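Insecticidal crystal protein Cry7Cal (Bacillus thuringiensis, PDB 5ZI1) is an insecticidal toxin active against the locust Locusta migratoria manilensis, probably acting, as in other delta endotoxins, through receptor binding. Local coordinates at residues V535-F538 against H543-Y546; A490-P495 against Y591-E596; P459-Y464 against A473-E478. All blocks are in the same frame, centred on the assembly; numbering follows the deposited sequence. Where two conformers were deposited one is given.

Overall arrangement
From the N terminus, the helical domain comes first, then the beta-rich middle domain, and all three contacts fall at or within the C-terminal beta-sandwich. Contact 3 closes first: 459-464 meets 473-478 across the excursion made by strand 468-472. Contact 2 then closes a long loop, bringing 490-495 to the last strand, 589-599. Contact 1 is nested inside that loop, a hairpin between strands 534-538 and 545-547 at the edge of the antiparallel sheet that also holds strand 575-580. Contacts 1 and 2 touch in the sandwich core, where Met536 packs on Ile592. Contacts 2 and 3 meet at the backbone of Asp593 and Ala473, their centres about 13 Å apart.

Contact 1 (V535-F538 against H543-Y546); sequences VMSF and HDEY
Met536 and Glu545 face each other as an antiparallel hydrogen-bonded pair, and Val535 and Tyr546 beside them form a non-hydrogen-bonded pair with their CA atoms 4.2 Å apart. Two backbone bonds hold the first pair: Met536 N donates to Glu545 O at 3.0 Å, and Glu545 N returns a bond to Met536 O at 2.9 Å. The CA of Val535 adds a C-H...O contact to Glu545 O.

Side chains alternate between the two faces. Val535 spreads its two methyls over different neighbours. With CG1 anti to the backbone N (chi1 173°), that methyl lies 3.5 Å from Asp544 CB, while CG2 comes to the edge of the Tyr546 ring, 4.2 Å from its CD1. A beta-branched residue suits this place because each branch covers one partner. Farther along, Ser537 OG stands 3.0 Å from Asp544 OD1, close enough for a hydrogen bond, though that hydroxyl has another acceptor within reach; a small hydroxyl and a short carboxylate fit side by side here.

Met536 and Glu545 share the other face but have different surroundings. The long, flexible thioether of Met536 runs inward among Leu562, Leu578, Ile580 and Val526, whereas Glu545, on the outermost strand, rests its chain against Met564 and remains partly exposed. Strand 534-538 also pairs with strand 575-580, through Ser537 and Tyr579. The contact is thus a beta hairpin closing the edge of one sheet in the C-terminal beta-sandwich of a three-domain delta endotoxin, with one face turned to the core.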
loop_
_atom_site.group_PDB
_atom_site.type_symbol
_atom_site.label_atom_id
_atom_site.label_comp_id
_atom_site.label_asym_id
_atom_site.label_seq_id
_atom_site.Cartn_x
_atom_site.Cartn_y
_atom_site.Cartn_z
ATOM N N VAL A 535 -5.428 -29.049 7.625
ATOM C CA VAL A 535 -6.708 -28.709 8.233
ATOM C C VAL A 535 -6.555 -27.404 9.005
ATOM O O VAL A 535 -5.612 -27.245 9.786
ATOM C CB VAL A 535 -7.213 -29.842 9.151
ATOM C CG1 VAL A 535 -8.446 -29.411 9.905
ATOM C CG2 VAL A 535 -7.515 -31.084 8.330
ATOM N N MET A 536 -7.485 -26.478 8.787
ATOM C CA MET A 536 -7.480 -25.161 9.402
ATOM C C MET A 536 -8.723 -25.002 10.275
ATOM O O MET A 536 -9.718 -25.709 10.106
ATOM C CB MET A 536 -7.424 -24.065 8.317
ATOM C CG MET A 536 -6.982 -22.682 8.794
ATOM S SD MET A 536 -6.922 -21.447 7.456
ATOM C CE MET A 536 -5.568 -22.100 6.461
ATOM N N SER A 537 -8.668 -24.054 11.209
ATOM C CA SER A 537 -9.784 -23.813 12.112
ATOM C C SER A 537 -9.762 -22.363 12.581
ATOM O O SER A 537 -8.698 -21.740 12.678
ATOM C CB SER A 537 -9.738 -24.748 13.321
ATOM O OG SER A 537 -10.752 -24.414 14.251
ATOM N N PHE A 538 -10.948 -21.835 12.895
ATOM C CA PHE A 538 -11.066 -20.439 13.284
ATOM C C PHE A 538 -12.100 -20.305 14.397
ATOM O O PHE A 538 -13.080 -21.054 14.446
ATOM C CB PHE A 538 -11.433 -19.560 12.079
ATOM C CG PHE A 538 -11.145 -18.103 12.288
ATOM C CD1 PHE A 538 -9.889 -17.584 12.013
ATOM C CD2 PHE A 538 -12.124 -17.252 12.770
ATOM C CE1 PHE A 538 -9.615 -16.244 12.212
ATOM C CE2 PHE A 538 -11.858 -15.912 12.970
ATOM C CZ PHE A 538 -10.604 -15.408 12.691
ATOM N N HIS A 543 -16.783 -26.496 12.809
ATOM C CA HIS A 543 -16.042 -27.514 12.063
ATOM C C HIS A 543 -14.752 -26.957 11.467
ATOM O O HIS A 543 -14.724 -25.849 10.926
ATOM C CB HIS A 543 -16.907 -28.121 10.961
ATOM C CG HIS A 543 -18.080 -28.885 11.487
ATOM N ND1 HIS A 543 -18.996 -29.507 10.667
ATOM C CD2 HIS A 543 -18.493 -29.115 12.757
ATOM C CE1 HIS A 543 -19.919 -30.093 11.409
ATOM N NE2 HIS A 543 -19.640 -29.866 12.680
ATOM N N ASP A 544 -13.683 -27.737 11.588
ATOM C CA ASP A 544 -12.426 -27.430 10.930
ATOM C C ASP A 544 -12.524 -27.783 9.452
ATOM O O ASP A 544 -13.307 -28.645 9.055
ATOM C CB ASP A 544 -11.278 -28.199 11.587
ATOM C CG ASP A 544 -11.224 -28.009 13.112
ATOM O OD1 ASP A 544 -11.920 -27.111 13.648
ATOM O OD2 ASP A 544 -10.471 -28.767 13.774
ATOM N N GLU A 545 -11.720 -27.118 8.626
ATOM C CA GLU A 545 -11.851 -27.264 7.180
ATOM C C GLU A 545 -10.553 -27.779 6.575
ATOM O O GLU A 545 -9.495 -27.157 6.729
ATOM C CB GLU A 545 -12.275 -25.944 6.535
ATOM C CG GLU A 545 -12.818 -26.099 5.099
ATOM C CD GLU A 545 -14.160 -26.846 5.020
ATOM O OE1 GLU A 545 -14.498 -27.318 3.911
ATOM O OE2 GLU A 545 -14.878 -26.967 6.053
ATOM N N TYR A 546 -10.637 -28.915 5.887
ATOM C CA TYR A 546 -9.500 -29.449 5.145
ATOM C C TYR A 546 -9.184 -28.570 3.937
ATOM O O TYR A 546 -10.092 -28.145 3.217
ATOM C CB TYR A 546 -9.825 -30.877 4.704
ATOM C CG TYR A 546 -8.832 -31.577 3.800
ATOM C CD1 TYR A 546 -7.728 -32.232 4.328
ATOM C CD2 TYR A 546 -9.039 -31.648 2.423
ATOM C CE1 TYR A 546 -6.823 -32.905 3.505
ATOM C CE2 TYR A 546 -8.146 -32.334 1.590
ATOM C CZ TYR A 546 -7.038 -32.960 2.142
ATOM O OH TYR A 546 -6.136 -33.641 1.343
#

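Contact 2 (A490-P495 against Y591-E596); sequences ASTGGP and YIDKIE
Asp593 O receives two donors: the backbone N of Ala473, and a water that reaches it at 3.1 Å. The same water donates to Pro495 O at 2.9 Å, bridging the 490-495 loop to strand 589-599, a central strand of the C-terminal beta-sandwich. The strand is irregular here, since Asp593 and Lys594 together face Arg527 in a classic beta bulge.

Direct contact falls to Thr492, whose side chain meets that of Asp593 from the opposite direction. Its methyl CG2 lies over the flat of the carboxylate, 3.4 Å from Asp593 OD2, while Thr492 CB comes equally near OD1. The side chain of Asp593 swings CG opposite its own N (chi1 170°), which carries the carboxylate to the loop. Its OD2 is in a salt bridge with Arg527, which probably favours the ionised form in this buried setting. Threonine suits its place by dividing its duties: the methyl covers the acid, while OG1 turns to its own loop, hydrogen-bonded with Ser489 OG and 3.0 Å from Gly494 O.

The bend that follows uses two glycines. Gly493 has a positive phi of 79°, which glycine adopts easily, and Gly494 is almost fully extended ahead of Pro495. On its far side the loop touches helix 169-202 of the N-terminal domain, Ser491 resting on Thr187 and Val191, so this turn lies between two domains. Kinks in the Lys594 chain, the last of them at chi4 (55°), bring NZ to Thr492 O, a weak hydrogen bond of 3.3 Å.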
loop_
_atom_site.group_PDB
_atom_site.type_symbol
_atom_site.label_atom_id
_atom_site.label_comp_id
_atom_site.label_asym_id
_atom_site.label_seq_id
_atom_site.Cartn_x
_atom_site.Cartn_y
_atom_site.Cartn_z
ATOM N N ALA A 490 4.644 -8.367 -2.402
ATOM C CA ALA A 490 4.478 -7.181 -3.232
ATOM C C ALA A 490 3.063 -6.994 -3.758
ATOM O O ALA A 490 2.697 -5.865 -4.091
ATOM C CB ALA A 490 5.435 -7.241 -4.429
ATOM N N SER A 491 2.258 -8.059 -3.843
ATOM C CA SER A 491 0.996 -7.985 -4.560
ATOM C C SER A 491 -0.234 -7.936 -3.664
ATOM O O SER A 491 -1.349 -7.777 -4.185
ATOM C CB SER A 491 0.857 -9.190 -5.508
ATOM O OG SER A 491 0.808 -10.396 -4.772
ATOM N N THR A 492 -0.083 -8.092 -2.350
ATOM C CA THR A 492 -1.237 -8.176 -1.459
ATOM C C THR A 492 -1.454 -6.898 -0.655
ATOM O O THR A 492 -2.305 -6.871 0.244
ATOM C CB THR A 492 -1.081 -9.374 -0.527
ATOM O OG1 THR A 492 0.194 -9.293 0.123
ATOM C CG2 THR A 492 -1.154 -10.705 -1.343
ATOM N N GLY A 493 -0.716 -5.835 -0.971
ATOM C CA GLY A 493 -0.888 -4.580 -0.280
ATOM C C GLY A 493 -0.231 -4.508 1.071
ATOM O O GLY A 493 -0.445 -3.526 1.794
ATOM N N GLY A 494 0.547 -5.515 1.452
ATOM C CA GLY A 494 1.137 -5.532 2.768
ATOM C C GLY A 494 1.724 -6.894 3.033
ATOM O O GLY A 494 1.679 -7.767 2.169
ATOM N N PRO A 495 2.305 -7.105 4.209
ATOM C CA PRO A 495 2.949 -8.394 4.486
ATOM C C PRO A 495 1.920 -9.477 4.780
ATOM O O PRO A 495 0.723 -9.218 4.925
ATOM C CB PRO A 495 3.836 -8.102 5.698
ATOM C CG PRO A 495 3.293 -6.857 6.286
ATOM C CD PRO A 495 2.660 -6.076 5.201
ATOM N N TYR A 591 0.750 -20.050 3.735
ATOM C CA TYR A 591 0.773 -18.598 3.745
ATOM C C TYR A 591 -0.646 -18.100 3.941
ATOM O O TYR A 591 -1.568 -18.579 3.274
ATOM C CB TYR A 591 1.356 -18.044 2.445
ATOM C CG TYR A 591 2.727 -18.568 2.129
ATOM C CD1 TYR A 591 2.888 -19.725 1.366
ATOM C CD2 TYR A 591 3.869 -17.907 2.590
ATOM C CE1 TYR A 591 4.139 -20.215 1.076
ATOM C CE2 TYR A 591 5.135 -18.383 2.292
ATOM C CZ TYR A 591 5.264 -19.532 1.534
ATOM O OH TYR A 591 6.524 -20.015 1.246
ATOM N N ILE A 592 -0.823 -17.164 4.866
ATOM C CA ILE A 592 -2.120 -16.570 5.149
ATOM C C ILE A 592 -2.035 -15.116 4.723
ATOM O O ILE A 592 -1.202 -14.360 5.233
ATOM C CB ILE A 592 -2.501 -16.682 6.633
ATOM C CG1 ILE A 592 -2.390 -18.125 7.135
ATOM C CG2 ILE A 592 -3.891 -16.079 6.883
ATOM C CD1 ILE A 592 -3.422 -19.080 6.561
ATOM N N ASP A 593 -2.887 -14.726 3.788
ATOM C CA ASP A 593 -2.897 -13.356 3.315
ATOM C C ASP A 593 -4.009 -12.590 4.028
ATOM O O ASP A 593 -3.741 -11.879 5.002
ATOM C CB ASP A 593 -3.047 -13.345 1.790
ATOM C CG ASP A 593 -3.312 -11.963 1.232
ATOM O OD1 ASP A 593 -2.866 -10.970 1.850
ATOM O OD2 ASP A 593 -3.984 -11.873 0.173
ATOM N N LYS A 594 -5.256 -12.753 3.590
ATOM C CA LYS A 594 -6.380 -12.020 4.146
ATOM C C LYS A 594 -7.357 -12.961 4.847
ATOM O O LYS A 594 -7.471 -14.158 4.517
ATOM C CB LYS A 594 -7.126 -11.242 3.057
ATOM C CG LYS A 594 -6.244 -10.342 2.206
ATOM C CD LYS A 594 -5.686 -9.138 3.009
ATOM C CE LYS A 594 -4.723 -8.296 2.147
ATOM N NZ LYS A 594 -5.354 -7.838 0.868
ATOM N N ILE A 595 -8.072 -12.396 5.817
ATOM C CA ILE A 595 -9.171 -13.073 6.491
ATOM C C ILE A 595 -10.437 -12.347 6.097
ATOM O O ILE A 595 -10.536 -11.126 6.285
ATOM C CB ILE A 595 -8.996 -13.072 8.007
ATOM C CG1 ILE A 595 -7.538 -13.360 8.342
ATOM C CG2 ILE A 595 -9.923 -14.093 8.622
ATOM C CD1 ILE A 595 -7.160 -14.767 8.006
ATOM N N GLU A 596 -11.406 -13.077 5.548
ATOM C CA GLU A 596 -12.607 -12.441 5.027
ATOM C C GLU A 596 -13.822 -12.947 5.781
ATOM O O GLU A 596 -14.095 -14.155 5.804
ATOM C CB GLU A 596 -12.749 -12.663 3.527
ATOM C CG GLU A 596 -11.659 -11.968 2.742
ATOM C CD GLU A 596 -11.698 -12.319 1.280
ATOM O OE1 GLU A 596 -12.448 -13.262 0.932
ATOM O OE2 GLU A 596 -10.990 -11.653 0.482
HETATM O O HOH W 1 -1.537 -10.131 6.418
#

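Contact 3 (P459-Y464 against A473-E478); sequences PDNKLY and AVKAFE
Four successive turns of the same sense, from chi1 -64° to chi4 -74°, coil the side chain of Lys475 back on itself until its ammonium group meets the amide of Asn461. The asparagine in turn points CG away from its own carbonyl carbon, presenting the amide to the lysine. Lys475 NZ donates to Asn461 OD1 at 2.9 Å, a little tilted from the carbonyl plane, and the neighbouring CE lies 3.2 Å from the same oxygen. In the other direction Asn461 ND2 donates to Lys475 O at 3.3 Å. That bond is fairly straight, 160° at the hydrogen, and lies in the amide plane, although it reaches the acceptor from above the carbonyl plane.

Lys475 ends a short 3-10 segment, 473-475, closed by the bond from Ala476 N to Ala473 O. Just beyond, Phe477 and Glu478 form a classic beta bulge facing Arg511, where the chain enters the edge strand of the sandwich's outer sheet. The two loops flank strand 468-472 at the start of the C-terminal domain.

Both polar ends are buried and have further partners. Lys475 NZ forms a salt bridge with Glu248 and bonds to Arg458 O, so a long cation suits a site lined with oxygens. Asparagine fits because one amide both accepts and donates: its ND2 also bonds to Arg513 O, which helps fix the rotation of the group.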
loop_
_atom_site.group_PDB
_atom_site.type_symbol
_atom_site.label_atom_id
_atom_site.label_comp_id
_atom_site.label_asym_id
_atom_site.label_seq_id
_atom_site.Cartn_x
_atom_site.Cartn_y
_atom_site.Cartn_z
ATOM N N PRO A 459 -8.386 1.234 12.931
ATOM C CA PRO A 459 -7.846 0.752 14.212
ATOM C C PRO A 459 -8.758 -0.192 14.979
ATOM O O PRO A 459 -8.315 -0.745 15.990
ATOM C CB PRO A 459 -7.594 2.046 14.994
ATOM C CG PRO A 459 -8.501 3.061 14.392
ATOM C CD PRO A 459 -8.610 2.690 12.930
ATOM N N ASP A 460 -9.956 -0.485 14.467
ATOM C CA ASP A 460 -10.918 -1.256 15.246
ATOM C C ASP A 460 -11.058 -2.715 14.834
ATOM O O ASP A 460 -11.581 -3.502 15.633
ATOM C CB ASP A 460 -12.309 -0.617 15.171
ATOM C CG ASP A 460 -12.386 0.681 15.918
ATOM O OD1 ASP A 460 -13.102 1.585 15.445
ATOM O OD2 ASP A 460 -11.726 0.795 16.971
ATOM N N ASN A 461 -10.602 -3.118 13.649
ATOM C CA ASN A 461 -10.943 -4.441 13.105
ATOM C C ASN A 461 -12.456 -4.658 13.139
ATOM O O ASN A 461 -12.957 -5.725 13.495
ATOM C CB ASN A 461 -10.208 -5.571 13.825
ATOM C CG ASN A 461 -8.761 -5.652 13.417
ATOM O OD1 ASN A 461 -8.372 -5.060 12.406
ATOM N ND2 ASN A 461 -7.947 -6.366 14.196
ATOM N N LYS A 462 -13.183 -3.626 12.733
ATOM C CA LYS A 462 -14.635 -3.682 12.696
ATOM C C LYS A 462 -15.118 -4.713 11.681
ATOM O O LYS A 462 -14.615 -4.773 10.553
ATOM C CB LYS A 462 -15.194 -2.301 12.359
ATOM C CG LYS A 462 -16.711 -2.231 12.318
ATOM C CD LYS A 462 -17.218 -0.814 12.074
ATOM C CE LYS A 462 -18.740 -0.784 12.097
ATOM N NZ LYS A 462 -19.292 0.417 11.416
ATOM N N LEU A 463 -16.092 -5.530 12.083
ATOM C CA LEU A 463 -16.831 -6.356 11.137
ATOM C C LEU A 463 -17.981 -5.531 10.590
ATOM O O LEU A 463 -18.680 -4.848 11.347
ATOM C CB LEU A 463 -17.373 -7.625 11.785
ATOM C CG LEU A 463 -16.339 -8.606 12.321
ATOM C CD1 LEU A 463 -17.026 -9.908 12.681
ATOM C CD2 LEU A 463 -15.204 -8.823 11.326
ATOM N N TYR A 464 -18.161 -5.572 9.274
ATOM C CA TYR A 464 -19.267 -4.858 8.666
ATOM C C TYR A 464 -20.345 -5.866 8.314
ATOM O O TYR A 464 -20.146 -6.686 7.401
ATOM C CB TYR A 464 -18.819 -4.086 7.424
ATOM C CG TYR A 464 -17.720 -3.084 7.710
ATOM C CD1 TYR A 464 -16.393 -3.470 7.676
ATOM C CD2 TYR A 464 -18.013 -1.756 8.046
ATOM C CE1 TYR A 464 -15.376 -2.580 7.953
ATOM C CE2 TYR A 464 -16.990 -0.842 8.331
ATOM C CZ TYR A 464 -15.676 -1.270 8.282
ATOM O OH TYR A 464 -14.633 -0.421 8.546
ATOM N N ALA A 473 -4.219 -10.707 7.791
ATOM C CA ALA A 473 -3.706 -11.466 8.920
ATOM C C ALA A 473 -2.801 -10.610 9.797
ATOM O O ALA A 473 -2.753 -10.805 11.017
ATOM C CB ALA A 473 -2.966 -12.712 8.411
ATOM N N VAL A 474 -2.080 -9.655 9.206
ATOM C CA VAL A 474 -1.192 -8.837 10.019
ATOM C C VAL A 474 -1.948 -7.880 10.933
ATOM O O VAL A 474 -1.334 -7.309 11.832
ATOM C CB VAL A 474 -0.171 -8.074 9.147
ATOM C CG1 VAL A 474 0.746 -9.059 8.458
ATOM C CG2 VAL A 474 -0.860 -7.201 8.129
ATOM N N LYS A 475 -3.272 -7.724 10.764
ATOM C CA LYS A 475 -4.071 -6.983 11.742
ATOM C C LYS A 475 -4.210 -7.720 13.074
ATOM O O LYS A 475 -4.770 -7.149 14.018
ATOM C CB LYS A 475 -5.463 -6.662 11.190
ATOM C CG LYS A 475 -5.484 -5.718 9.974
ATOM C CD LYS A 475 -4.897 -4.340 10.315
ATOM C CE LYS A 475 -5.743 -3.575 11.346
ATOM N NZ LYS A 475 -7.034 -3.027 10.793
ATOM N N ALA A 476 -3.709 -8.952 13.177
ATOM C CA ALA A 476 -3.567 -9.644 14.453
ATOM C C ALA A 476 -2.752 -8.806 15.443
ATOM O O ALA A 476 -2.155 -7.782 15.093
ATOM C CB ALA A 476 -2.878 -10.992 14.258
ATOM N N PHE A 477 -2.719 -9.270 16.705
ATOM C CA PHE A 477 -1.871 -8.665 17.726
ATOM C C PHE A 477 -0.895 -9.642 18.359
ATOM O O PHE A 477 -0.049 -9.215 19.157
ATOM C CB PHE A 477 -2.716 -8.009 18.833
ATOM C CG PHE A 477 -3.390 -8.986 19.756
ATOM C CD1 PHE A 477 -2.741 -9.455 20.891
ATOM C CD2 PHE A 477 -4.678 -9.426 19.493
ATOM C CE1 PHE A 477 -3.357 -10.353 21.732
ATOM C CE2 PHE A 477 -5.299 -10.323 20.331
ATOM C CZ PHE A 477 -4.637 -10.789 21.452
ATOM N N GLU A 478 -0.977 -10.927 18.029
ATOM C CA GLU A 478 -0.033 -11.908 18.538
ATOM C C GLU A 478 0.014 -13.102 17.588
ATOM O O GLU A 478 -0.990 -13.458 16.964
ATOM C CB GLU A 478 -0.414 -12.357 19.948
ATOM C CG GLU A 478 0.566 -13.328 20.597
ATOM C CD GLU A 478 0.218 -13.597 22.060
ATOM O OE1 GLU A 478 -0.112 -12.627 22.782
ATOM O OE2 GLU A 478 0.264 -14.776 22.483
#